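Local coordinates for protein pyruvate kinase (Cryptosporidium parvum, PDB 6P0Y) that probably catalyses the last step of glycolysis, moving the phosphoryl group of phosphoenolpyruvate onto ADP to yield pyruvate and ATP, at residues 47-52 with 356-361; 114-119 with 196-201; 427-432 with 482-487. All coordinates share one frame; numbering follows the deposited sequence.

Contact 1: residues 47-52 with 356-361; sequences QIICTI and SDCVML. With ADP (adenosine-5'-diphosphate), chain C.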
loop_
_atom_site.group_PDB
_atom_site.type_symbol
_atom_site.label_atom_id
_atom_site.label_comp_id
_atom_site.label_asym_id
_atom_site.label_seq_id
_atom_site.Cartn_x
_atom_site.Cartn_y
_atom_site.Cartn_z
ATOM N N GLN A 47 24.873 -16.823 -5.582
ATOM C CA GLN A 47 26.017 -17.744 -5.350
ATOM C C GLN A 47 25.964 -18.854 -6.405
ATOM O O GLN A 47 24.861 -19.134 -6.908
ATOM C CB GLN A 47 25.966 -18.311 -3.930
ATOM C CG GLN A 47 26.014 -17.248 -2.837
ATOM C CD GLN A 47 27.402 -16.713 -2.575
ATOM O OE1 GLN A 47 28.312 -16.832 -3.393
ATOM N NE2 GLN A 47 27.575 -16.112 -1.411
ATOM N N ILE A 48 27.116 -19.442 -6.739
ATOM C CA ILE A 48 27.249 -20.509 -7.773
ATOM C C ILE A 48 27.881 -21.747 -7.128
ATOM O O ILE A 48 28.974 -21.619 -6.544
ATOM C CB ILE A 48 28.069 -20.007 -8.979
ATOM C CG1 ILE A 48 27.458 -18.742 -9.589
ATOM C CG2 ILE A 48 28.229 -21.114 -10.012
ATOM C CD1 ILE A 48 28.247 -18.156 -10.742
ATOM N N ILE A 49 27.203 -22.894 -7.226
ATOM C CA ILE A 49 27.747 -24.238 -6.874
ATOM C C ILE A 49 28.293 -24.867 -8.160
ATOM O O ILE A 49 27.553 -24.897 -9.157
ATOM C CB ILE A 49 26.669 -25.124 -6.213
ATOM C CG1 ILE A 49 26.174 -24.519 -4.897
ATOM C CG2 ILE A 49 27.176 -26.549 -6.023
ATOM C CD1 ILE A 49 24.948 -25.195 -4.323
ATOM N N CYS A 50 29.542 -25.334 -8.134
ATOM C CA CYS A 50 30.173 -26.120 -9.225
ATOM C C CYS A 50 30.370 -27.564 -8.756
ATOM O O CYS A 50 31.058 -27.767 -7.728
ATOM C CB CYS A 50 31.507 -25.516 -9.638
ATOM S SG CYS A 50 31.354 -23.822 -10.256
ATOM N N THR A 51 29.763 -28.519 -9.467
ATOM C CA THR A 51 29.975 -29.975 -9.267
ATOM C C THR A 51 31.369 -30.320 -9.794
ATOM O O THR A 51 31.611 -30.082 -10.994
ATOM C CB THR A 51 28.877 -30.806 -9.944
ATOM O OG1 THR A 51 27.614 -30.413 -9.403
ATOM C CG2 THR A 51 29.068 -32.294 -9.754
ATOM N N ILE A 52 32.245 -30.823 -8.922
ATOM C CA ILE A 52 33.662 -31.159 -9.250
ATOM C C ILE A 52 33.708 -32.603 -9.753
ATOM O O ILE A 52 33.123 -33.481 -9.091
ATOM C CB ILE A 52 34.588 -30.932 -8.036
ATOM C CG1 ILE A 52 34.382 -29.547 -7.414
ATOM C CG2 ILE A 52 36.044 -31.162 -8.411
ATOM C CD1 ILE A 52 34.406 -28.409 -8.412
ATOM N N SER A 356 15.906 -17.337 -6.273
ATOM C CA SER A 356 17.035 -18.262 -5.981
ATOM C C SER A 356 18.174 -17.504 -5.289
ATOM O O SER A 356 18.543 -16.421 -5.776
ATOM C CB SER A 356 17.518 -18.938 -7.234
ATOM O OG SER A 356 16.515 -19.800 -7.754
ATOM N N ASP A 357 18.693 -18.047 -4.185
ATOM C CA ASP A 357 19.925 -17.554 -3.514
ATOM C C ASP A 357 21.156 -18.000 -4.303
ATOM O O ASP A 357 22.205 -17.341 -4.194
ATOM C CB ASP A 357 20.076 -18.107 -2.097
ATOM C CG ASP A 357 19.194 -17.411 -1.083
ATOM O OD1 ASP A 357 17.962 -17.638 -1.130
ATOM O OD2 ASP A 357 19.741 -16.626 -0.274
ATOM N N CYS A 358 21.025 -19.097 -5.050
ATOM C CA CYS A 358 22.151 -19.961 -5.472
ATOM C C CYS A 358 21.736 -20.781 -6.697
ATOM O O CYS A 358 20.586 -21.260 -6.724
ATOM C CB CYS A 358 22.536 -20.864 -4.308
ATOM S SG CYS A 358 24.206 -21.551 -4.414
ATOM N N VAL A 359 22.639 -20.920 -7.670
ATOM C CA VAL A 359 22.456 -21.765 -8.888
ATOM C C VAL A 359 23.525 -22.861 -8.854
ATOM O O VAL A 359 24.443 -22.759 -8.020
ATOM C CB VAL A 359 22.511 -20.928 -10.182
ATOM C CG1 VAL A 359 21.261 -20.077 -10.347
ATOM C CG2 VAL A 359 23.755 -20.059 -10.261
ATOM N N MET A 360 23.401 -23.885 -9.703
ATOM C CA MET A 360 24.303 -25.067 -9.672
ATOM C C MET A 360 24.643 -25.524 -11.093
ATOM O O MET A 360 23.722 -25.628 -11.929
ATOM C CB MET A 360 23.659 -26.229 -8.912
ATOM C CG MET A 360 24.629 -27.350 -8.590
ATOM S SD MET A 360 23.966 -28.517 -7.378
ATOM C CE MET A 360 23.213 -29.725 -8.464
ATOM N N LEU A 361 25.925 -25.807 -11.327
ATOM C CA LEU A 361 26.438 -26.485 -12.544
ATOM C C LEU A 361 26.765 -27.938 -12.185
ATOM O O LEU A 361 27.423 -28.163 -11.150
ATOM C CB LEU A 361 27.665 -25.723 -13.047
ATOM C CG LEU A 361 27.382 -24.286 -13.487
ATOM C CD1 LEU A 361 28.555 -23.382 -13.171
ATOM C CD2 LEU A 361 27.042 -24.219 -14.967
HETATM P PB ADP C . 24.109 -37.233 -11.589
HETATM O O1B ADP C . 24.475 -38.678 -11.297
HETATM O O2B ADP C . 24.175 -37.033 -13.117
HETATM O O3B ADP C . 22.797 -36.802 -11.019
HETATM P PA ADP C . 25.714 -34.864 -11.192
HETATM O O1A ADP C . 26.951 -34.638 -10.351
HETATM O O2A ADP C . 24.568 -33.952 -10.976
HETATM O O3A ADP C . 25.285 -36.374 -10.946
HETATM O "O5'" ADP C . 26.115 -34.944 -12.748
HETATM C "C5'" ADP C . 27.380 -34.631 -13.369
HETATM C "C4'" ADP C . 27.954 -35.843 -14.069
HETATM O "O4'" ADP C . 29.397 -35.757 -14.060
HETATM C "C3'" ADP C . 27.608 -37.205 -13.466
HETATM O "O3'" ADP C . 26.471 -37.772 -14.106
HETATM C "C2'" ADP C . 28.856 -38.037 -13.766
HETATM O "O2'" ADP C . 28.803 -38.595 -15.075
HETATM C "C1'" ADP C . 29.963 -36.985 -13.646
HETATM N N9 ADP C . 30.501 -36.817 -12.296
HETATM C C8 ADP C . 30.023 -36.001 -11.304
HETATM N N7 ADP C . 30.706 -36.060 -10.185
HETATM C C5 ADP C . 31.704 -36.983 -10.458
HETATM C C6 ADP C . 32.758 -37.504 -9.678
HETATM N N6 ADP C . 33.018 -37.123 -8.424
HETATM N N1 ADP C . 33.562 -38.431 -10.246
HETATM C C2 ADP C . 33.326 -38.800 -11.511
HETATM N N3 ADP C . 32.373 -38.372 -12.346
HETATM C C4 ADP C . 31.590 -37.460 -11.756
#
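Cys358 turns SG anti to its backbone N (chi1 -160°), while Ile49 sets CG1 anti to its carbonyl carbon (chi1 -62°); together these torsions bring SG to 3.6 Å from Ile49 CG1. The two residues sit where the first and last strands of the TIM barrel, 47-51 and 358-361, run side by side and close the eight-stranded parallel sheet. Between these two strands the backbone hydrogen bonds alternate: Ile49 N donates to Val359 O at 2.9 Å, then Ile49 O receives Leu361 N. On the face carrying Cys358 and Ile49, CG2 of Ile49 also rests on Met360 CG at 3.7 Å, and Arg74 of strand 72-76 touches both Ile49 and Met360. The other face carries Ile48, Cys50, Val359 and Leu361. There, Leu361 CD1 touches both Ile48 CG2 (3.9 Å) and Cys50 SG, and helix 371-387 packs over Cys50, Val359 and Leu361. At the C-terminal end of the strands the seam reaches the nucleotide: the methyl CG2 of Thr51 lies beside an alpha-phosphate oxygen of ADP, and its OG1 is hydrogen-bonded to the ADP-binding Arg74. Leu361 O takes two donors from this one threonine, its backbone N at 2.9 Å and its OG1, also at 2.9 Å.

Contact 2: residues 114-119 with 196-201; sequences EIRTGM and GERKNM. With ADP (adenosine-5'-diphosphate), chain C.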
loop_
_atom_site.group_PDB
_atom_site.type_symbol
_atom_site.label_atom_id
_atom_site.label_comp_id
_atom_site.label_asym_id
_atom_site.label_seq_id
_atom_site.Cartn_x
_atom_site.Cartn_y
_atom_site.Cartn_z
ATOM N N GLU A 114 18.940 -43.626 -3.806
ATOM C CA GLU A 114 18.877 -43.510 -5.289
ATOM C C GLU A 114 18.883 -44.907 -5.922
ATOM O O GLU A 114 19.284 -45.870 -5.239
ATOM C CB GLU A 114 20.045 -42.675 -5.816
ATOM C CG GLU A 114 21.395 -43.365 -5.694
ATOM C CD GLU A 114 22.510 -42.659 -6.435
ATOM O OE1 GLU A 114 22.434 -41.420 -6.558
ATOM O OE2 GLU A 114 23.445 -43.356 -6.891
ATOM N N ILE A 115 18.450 -44.989 -7.184
ATOM C CA ILE A 115 18.536 -46.193 -8.065
ATOM C C ILE A 115 19.289 -45.792 -9.340
ATOM O O ILE A 115 18.960 -44.725 -9.905
ATOM C CB ILE A 115 17.125 -46.746 -8.362
ATOM C CG1 ILE A 115 16.377 -47.080 -7.067
ATOM C CG2 ILE A 115 17.190 -47.946 -9.299
ATOM C CD1 ILE A 115 14.886 -47.191 -7.222
ATOM N N ARG A 116 20.252 -46.613 -9.772
ATOM C CA ARG A 116 21.194 -46.312 -10.885
ATOM C C ARG A 116 21.112 -47.395 -11.965
ATOM O O ARG A 116 20.960 -48.577 -11.600
ATOM C CB ARG A 116 22.630 -46.264 -10.357
ATOM C CG ARG A 116 22.954 -45.021 -9.549
ATOM C CD ARG A 116 23.324 -43.850 -10.433
ATOM N NE ARG A 116 23.423 -42.622 -9.661
ATOM C CZ ARG A 116 23.562 -41.406 -10.173
ATOM N NH1 ARG A 116 23.638 -41.231 -11.480
ATOM N NH2 ARG A 116 23.640 -40.362 -9.370
ATOM N N THR A 117 21.261 -47.006 -13.236
ATOM C CA THR A 117 21.534 -47.931 -14.369
ATOM C C THR A 117 22.942 -48.501 -14.171
ATOM O O THR A 117 23.756 -47.837 -13.508
ATOM C CB THR A 117 21.367 -47.246 -15.736
ATOM O OG1 THR A 117 22.378 -46.248 -15.888
ATOM C CG2 THR A 117 20.000 -46.620 -15.925
ATOM N N GLY A 118 23.207 -49.697 -14.699
ATOM C CA GLY A 118 24.544 -50.317 -14.671
ATOM C C GLY A 118 25.424 -49.768 -15.774
ATOM O O GLY A 118 25.009 -48.788 -16.428
ATOM N N MET A 119 26.580 -50.401 -15.979
ATOM C CA MET A 119 27.609 -50.009 -16.978
ATOM C C MET A 119 27.149 -50.444 -18.373
ATOM O O MET A 119 26.351 -51.394 -18.452
ATOM C CB MET A 119 28.946 -50.693 -16.672
ATOM C CG MET A 119 29.519 -50.380 -15.299
ATOM S SD MET A 119 29.926 -48.630 -15.077
ATOM C CE MET A 119 31.189 -48.416 -16.332
ATOM N N GLY A 196 24.003 -42.277 -21.323
ATOM C CA GLY A 196 25.313 -42.874 -20.990
ATOM C C GLY A 196 25.203 -43.933 -19.903
ATOM O O GLY A 196 24.147 -44.598 -19.835
ATOM N N GLU A 197 26.271 -44.093 -19.104
ATOM C CA GLU A 197 26.422 -45.110 -18.024
ATOM C C GLU A 197 26.015 -44.529 -16.664
ATOM O O GLU A 197 26.082 -43.296 -16.497
ATOM C CB GLU A 197 27.874 -45.578 -17.914
ATOM C CG GLU A 197 28.468 -46.065 -19.220
ATOM C CD GLU A 197 29.856 -46.669 -19.094
ATOM O OE1 GLU A 197 30.073 -47.761 -19.660
ATOM O OE2 GLU A 197 30.711 -46.050 -18.429
ATOM N N ARG A 198 25.662 -45.416 -15.726
ATOM C CA ARG A 198 25.367 -45.137 -14.289
ATOM C C ARG A 198 24.559 -43.839 -14.152
ATOM O O ARG A 198 24.955 -42.980 -13.339
ATOM C CB ARG A 198 26.658 -45.103 -13.463
ATOM C CG ARG A 198 27.362 -46.450 -13.374
ATOM C CD ARG A 198 28.160 -46.611 -12.101
ATOM N NE ARG A 198 27.300 -46.727 -10.929
ATOM C CZ ARG A 198 27.171 -45.819 -9.961
ATOM N NH1 ARG A 198 27.852 -44.684 -9.994
ATOM N NH2 ARG A 198 26.355 -46.056 -8.947
ATOM N N LYS A 199 23.463 -43.720 -14.908
ATOM C CA LYS A 199 22.463 -42.623 -14.789
ATOM C C LYS A 199 21.388 -43.052 -13.782
ATOM O O LYS A 199 21.271 -44.265 -13.525
ATOM C CB LYS A 199 21.853 -42.297 -16.156
ATOM C CG LYS A 199 22.838 -41.813 -17.214
ATOM C CD LYS A 199 23.445 -40.468 -16.905
ATOM C CE LYS A 199 23.903 -39.742 -18.152
ATOM N NZ LYS A 199 24.447 -38.404 -17.828
ATOM N N ASN A 200 20.638 -42.096 -13.228
ATOM C CA ASN A 200 19.646 -42.348 -12.147
ATOM C C ASN A 200 18.328 -42.819 -12.776
ATOM O O ASN A 200 18.032 -42.404 -13.919
ATOM C CB ASN A 200 19.476 -41.131 -11.228
ATOM C CG ASN A 200 18.544 -40.064 -11.763
ATOM O OD1 ASN A 200 18.555 -39.754 -12.951
ATOM N ND2 ASN A 200 17.747 -39.481 -10.885
ATOM N N MET A 201 17.587 -43.666 -12.052
ATOM C CA MET A 201 16.226 -44.143 -12.412
ATOM C C MET A 201 15.219 -43.645 -11.372
ATOM O O MET A 201 15.557 -43.674 -10.175
ATOM C CB MET A 201 16.185 -45.671 -12.456
ATOM C CG MET A 201 16.773 -46.234 -13.726
ATOM S SD MET A 201 16.549 -48.017 -13.785
ATOM C CE MET A 201 18.140 -48.538 -13.149
HETATM P PB ADP C . 24.109 -37.233 -11.589
HETATM O O1B ADP C . 24.475 -38.678 -11.297
HETATM O O2B ADP C . 24.175 -37.033 -13.117
HETATM O O3B ADP C . 22.797 -36.802 -11.019
HETATM P PA ADP C . 25.714 -34.864 -11.192
HETATM O O1A ADP C . 26.951 -34.638 -10.351
HETATM O O2A ADP C . 24.568 -33.952 -10.976
HETATM O O3A ADP C . 25.285 -36.374 -10.946
HETATM O "O5'" ADP C . 26.115 -34.944 -12.748
HETATM C "C5'" ADP C . 27.380 -34.631 -13.369
HETATM C "C4'" ADP C . 27.954 -35.843 -14.069
HETATM O "O4'" ADP C . 29.397 -35.757 -14.060
HETATM C "C3'" ADP C . 27.608 -37.205 -13.466
HETATM O "O3'" ADP C . 26.471 -37.772 -14.106
HETATM C "C2'" ADP C . 28.856 -38.037 -13.766
HETATM O "O2'" ADP C . 28.803 -38.595 -15.075
HETATM C "C1'" ADP C . 29.963 -36.985 -13.646
HETATM N N9 ADP C . 30.501 -36.817 -12.296
HETATM C C8 ADP C . 30.023 -36.001 -11.304
HETATM N N7 ADP C . 30.706 -36.060 -10.185
HETATM C C5 ADP C . 31.704 -36.983 -10.458
HETATM C C6 ADP C . 32.758 -37.504 -9.678
HETATM N N6 ADP C . 33.018 -37.123 -8.424
HETATM N N1 ADP C . 33.562 -38.431 -10.246
HETATM C C2 ADP C . 33.326 -38.800 -11.511
HETATM N N3 ADP C . 32.373 -38.372 -12.346
HETATM C C4 ADP C . 31.590 -37.460 -11.756
#
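Arg116 starts with CB 4.0 Å from Lys199 O, and its CG then passes 3.6 Å from NH2 of Arg198, whose side chain crosses it at about a right angle. A bend at chi2 (-83°) turns the rest of the chain, leaving CD 3.4 Å from Arg198 O. Beyond it, NE donates a hydrogen bond to Glu114 OE2 within the guanidinium plane at 2.9 Å, and NH2 reaches OE1, so two nitrogens grip the carboxylate side-on in a salt bridge. Ser78 holds that OE1 as well. The backbone carrying Arg116 is a short, weakly bonded strand at the edge of the mixed sheet of the B domain, the lid inserted into the barrel of pyruvate kinases, where Arg116 and Asn200 form an antiparallel non-hydrogen-bonded pair and Asn200 CB lies over one guanidinium face. Next door, Thr117 N donates to Lys199 O at 2.8 Å and Thr117 OG1 accepts from Lys199 N. Arg198 has partners of its own, NE with Tyr140 OH and NH1 with Ser78 O. At the tip of Arg116, NH1 is shared between Arg198 O (2.9 Å) and the ADP beta-phosphate, whose O1B receives both NH1 and NH2, each at 2.7 Å, near the plane of the guanidinium.

Contact 3: residues 427-432 with 482-487; sequences LIITIT and VVISNA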
loop_
_atom_site.group_PDB
_atom_site.type_symbol
_atom_site.label_atom_id
_atom_site.label_comp_id
_atom_site.label_asym_id
_atom_site.label_seq_id
_atom_site.Cartn_x
_atom_site.Cartn_y
_atom_site.Cartn_z
ATOM N N LEU A 427 28.264 -0.988 -0.771
ATOM C CA LEU A 427 28.754 -2.109 0.073
ATOM C C LEU A 427 28.047 -2.103 1.433
ATOM O O LEU A 427 27.763 -1.003 1.947
ATOM C CB LEU A 427 30.264 -1.922 0.245
ATOM C CG LEU A 427 31.122 -3.182 0.248
ATOM C CD1 LEU A 427 30.910 -3.994 -1.022
ATOM C CD2 LEU A 427 32.588 -2.809 0.405
ATOM N N ILE A 428 27.781 -3.294 1.981
ATOM C CA ILE A 428 27.389 -3.517 3.404
ATOM C C ILE A 428 28.428 -4.457 4.019
ATOM O O ILE A 428 28.514 -5.605 3.568
ATOM C CB ILE A 428 25.957 -4.075 3.530
ATOM C CG1 ILE A 428 24.931 -3.147 2.875
ATOM C CG2 ILE A 428 25.612 -4.355 4.988
ATOM C CD1 ILE A 428 23.547 -3.742 2.757
ATOM N N ILE A 429 29.195 -3.968 4.992
ATOM C CA ILE A 429 30.246 -4.736 5.717
ATOM C C ILE A 429 29.681 -5.135 7.084
ATOM O O ILE A 429 29.136 -4.252 7.767
ATOM C CB ILE A 429 31.531 -3.894 5.848
ATOM C CG1 ILE A 429 32.014 -3.389 4.488
ATOM C CG2 ILE A 429 32.615 -4.664 6.583
ATOM C CD1 ILE A 429 33.176 -2.427 4.567
ATOM N N THR A 430 29.810 -6.412 7.453
ATOM C CA THR A 430 29.440 -6.955 8.787
ATOM C C THR A 430 30.650 -7.693 9.373
ATOM O O THR A 430 31.155 -8.614 8.708
ATOM C CB THR A 430 28.178 -7.830 8.705
ATOM O OG1 THR A 430 27.886 -8.333 10.008
ATOM C CG2 THR A 430 28.297 -8.996 7.747
ATOM N N ILE A 431 31.111 -7.281 10.559
ATOM C CA ILE A 431 32.145 -8.001 11.360
ATOM C C ILE A 431 31.407 -8.960 12.296
ATOM O O ILE A 431 30.602 -8.476 13.106
ATOM C CB ILE A 431 33.053 -7.032 12.142
ATOM C CG1 ILE A 431 33.588 -5.909 11.251
ATOM C CG2 ILE A 431 34.182 -7.793 12.824
ATOM C CD1 ILE A 431 34.341 -4.842 12.001
ATOM N N THR A 432 31.675 -10.263 12.184
ATOM C CA THR A 432 30.882 -11.339 12.835
ATOM C C THR A 432 31.799 -12.499 13.241
ATOM O O THR A 432 32.779 -12.763 12.514
ATOM C CB THR A 432 29.753 -11.794 11.902
ATOM O OG1 THR A 432 28.962 -12.780 12.564
ATOM C CG2 THR A 432 30.262 -12.354 10.591
ATOM N N VAL A 482 40.161 -1.012 11.900
ATOM C CA VAL A 482 41.189 -1.594 10.984
ATOM C C VAL A 482 40.522 -2.622 10.057
ATOM O O VAL A 482 40.856 -2.633 8.854
ATOM C CB VAL A 482 42.366 -2.210 11.767
ATOM C CG1 VAL A 482 43.350 -2.924 10.850
ATOM C CG2 VAL A 482 43.091 -1.165 12.604
ATOM N N VAL A 483 39.619 -3.450 10.595
ATOM C CA VAL A 483 38.877 -4.499 9.834
ATOM C C VAL A 483 38.115 -3.823 8.690
ATOM O O VAL A 483 38.186 -4.334 7.558
ATOM C CB VAL A 483 37.929 -5.309 10.744
ATOM C CG1 VAL A 483 37.033 -6.240 9.943
ATOM C CG2 VAL A 483 38.683 -6.092 11.810
ATOM N N ILE A 484 37.436 -2.708 8.978
ATOM C CA ILE A 484 36.608 -1.936 8.002
ATOM C C ILE A 484 37.531 -1.274 6.967
ATOM O O ILE A 484 37.174 -1.291 5.772
ATOM C CB ILE A 484 35.713 -0.911 8.728
ATOM C CG1 ILE A 484 34.717 -1.600 9.663
ATOM C CG2 ILE A 484 35.004 0.007 7.738
ATOM C CD1 ILE A 484 34.173 -0.697 10.740
ATOM N N SER A 485 38.659 -0.703 7.406
ATOM C CA SER A 485 39.696 -0.090 6.532
ATOM C C SER A 485 40.195 -1.125 5.517
ATOM O O SER A 485 40.185 -0.824 4.303
ATOM C CB SER A 485 40.842 0.467 7.337
ATOM O OG SER A 485 40.566 1.798 7.746
ATOM N N ASN A 486 40.618 -2.293 6.013
ATOM C CA ASN A 486 41.205 -3.400 5.211
ATOM C C ASN A 486 40.137 -3.992 4.283
ATOM O O ASN A 486 40.503 -4.435 3.177
ATOM C CB ASN A 486 41.799 -4.496 6.101
ATOM C CG ASN A 486 42.971 -4.023 6.936
ATOM O OD1 ASN A 486 43.648 -3.055 6.592
ATOM N ND2 ASN A 486 43.217 -4.700 8.044
ATOM N N ALA A 487 38.877 -4.026 4.728
ATOM C CA ALA A 487 37.731 -4.580 3.970
ATOM C C ALA A 487 37.400 -3.649 2.800
ATOM O O ALA A 487 37.174 -4.155 1.690
ATOM C CB ALA A 487 36.539 -4.763 4.878
#
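Strand 427-431 packs against segment 482-487, part of helix 480-493, with their short axes 9.7 Å apart at closest approach and their N-to-C directions 141° apart, so the helix passes back across the strand at a slant. The nearest CA atoms, those of Ile429 and Ile484, are 7.3 Å apart, a gap filled by side chains. Alternation along the strand sends Ile429 and Ile431 toward the helix, where Val483, Ile484 and Ala487 receive them. Ile431 sets CG1 opposite its carbonyl carbon (chi1 -49°) and runs on extended (chi2 173°), which carries CD1 out to the helix: CG1 and CD1 both lie 3.7 Å from Val483 CG1, the two side chains meeting at an angle, and CD1 also comes within 4.0 Å of Ile484 CG1. CD1 of Ile429 rests 4.1 Å from Ala487 CB, one helical turn on from Val483. This is the helix-on-sheet packing of the C-terminal alpha/beta domain: helix 480-493 is the crossover from edge strand 469-473 to the parallel strand 502-509, passing over 449-454 and the central strand 427-431. Cys453 of strand 449-454 touches Ile429, Val483 and Ala487, widening the apolar layer. Ile484 also packs against Pro514 of a neighbouring subunit. No hydrogen bond crosses between the two segments; methyl and methylene groups make the side-chain contacts, so the hydrophobic effect is probably what holds the two segments together.

In the fold
Contact 1 joins the first and last strands of the barrel: its two segments are 304 residues apart at their closest ends, and contact 2 is nested in the loop between them. Contact 3 follows later, in the separate alpha/beta domain. The centres of contacts 1 and 2 are about 23 Å apart with no touch, yet both reach the same ADP, contact 1 from the C-terminal end of the barrel strands and contact 2 from the lid sheet, so the nucleotide bridges two domains. Contact 3 lies about 26 Å from contact 1 and about 48 Å from contact 2, centre to centre, placing the barrel between the lid and the C-terminal domain and contact 3 away from the nucleotide.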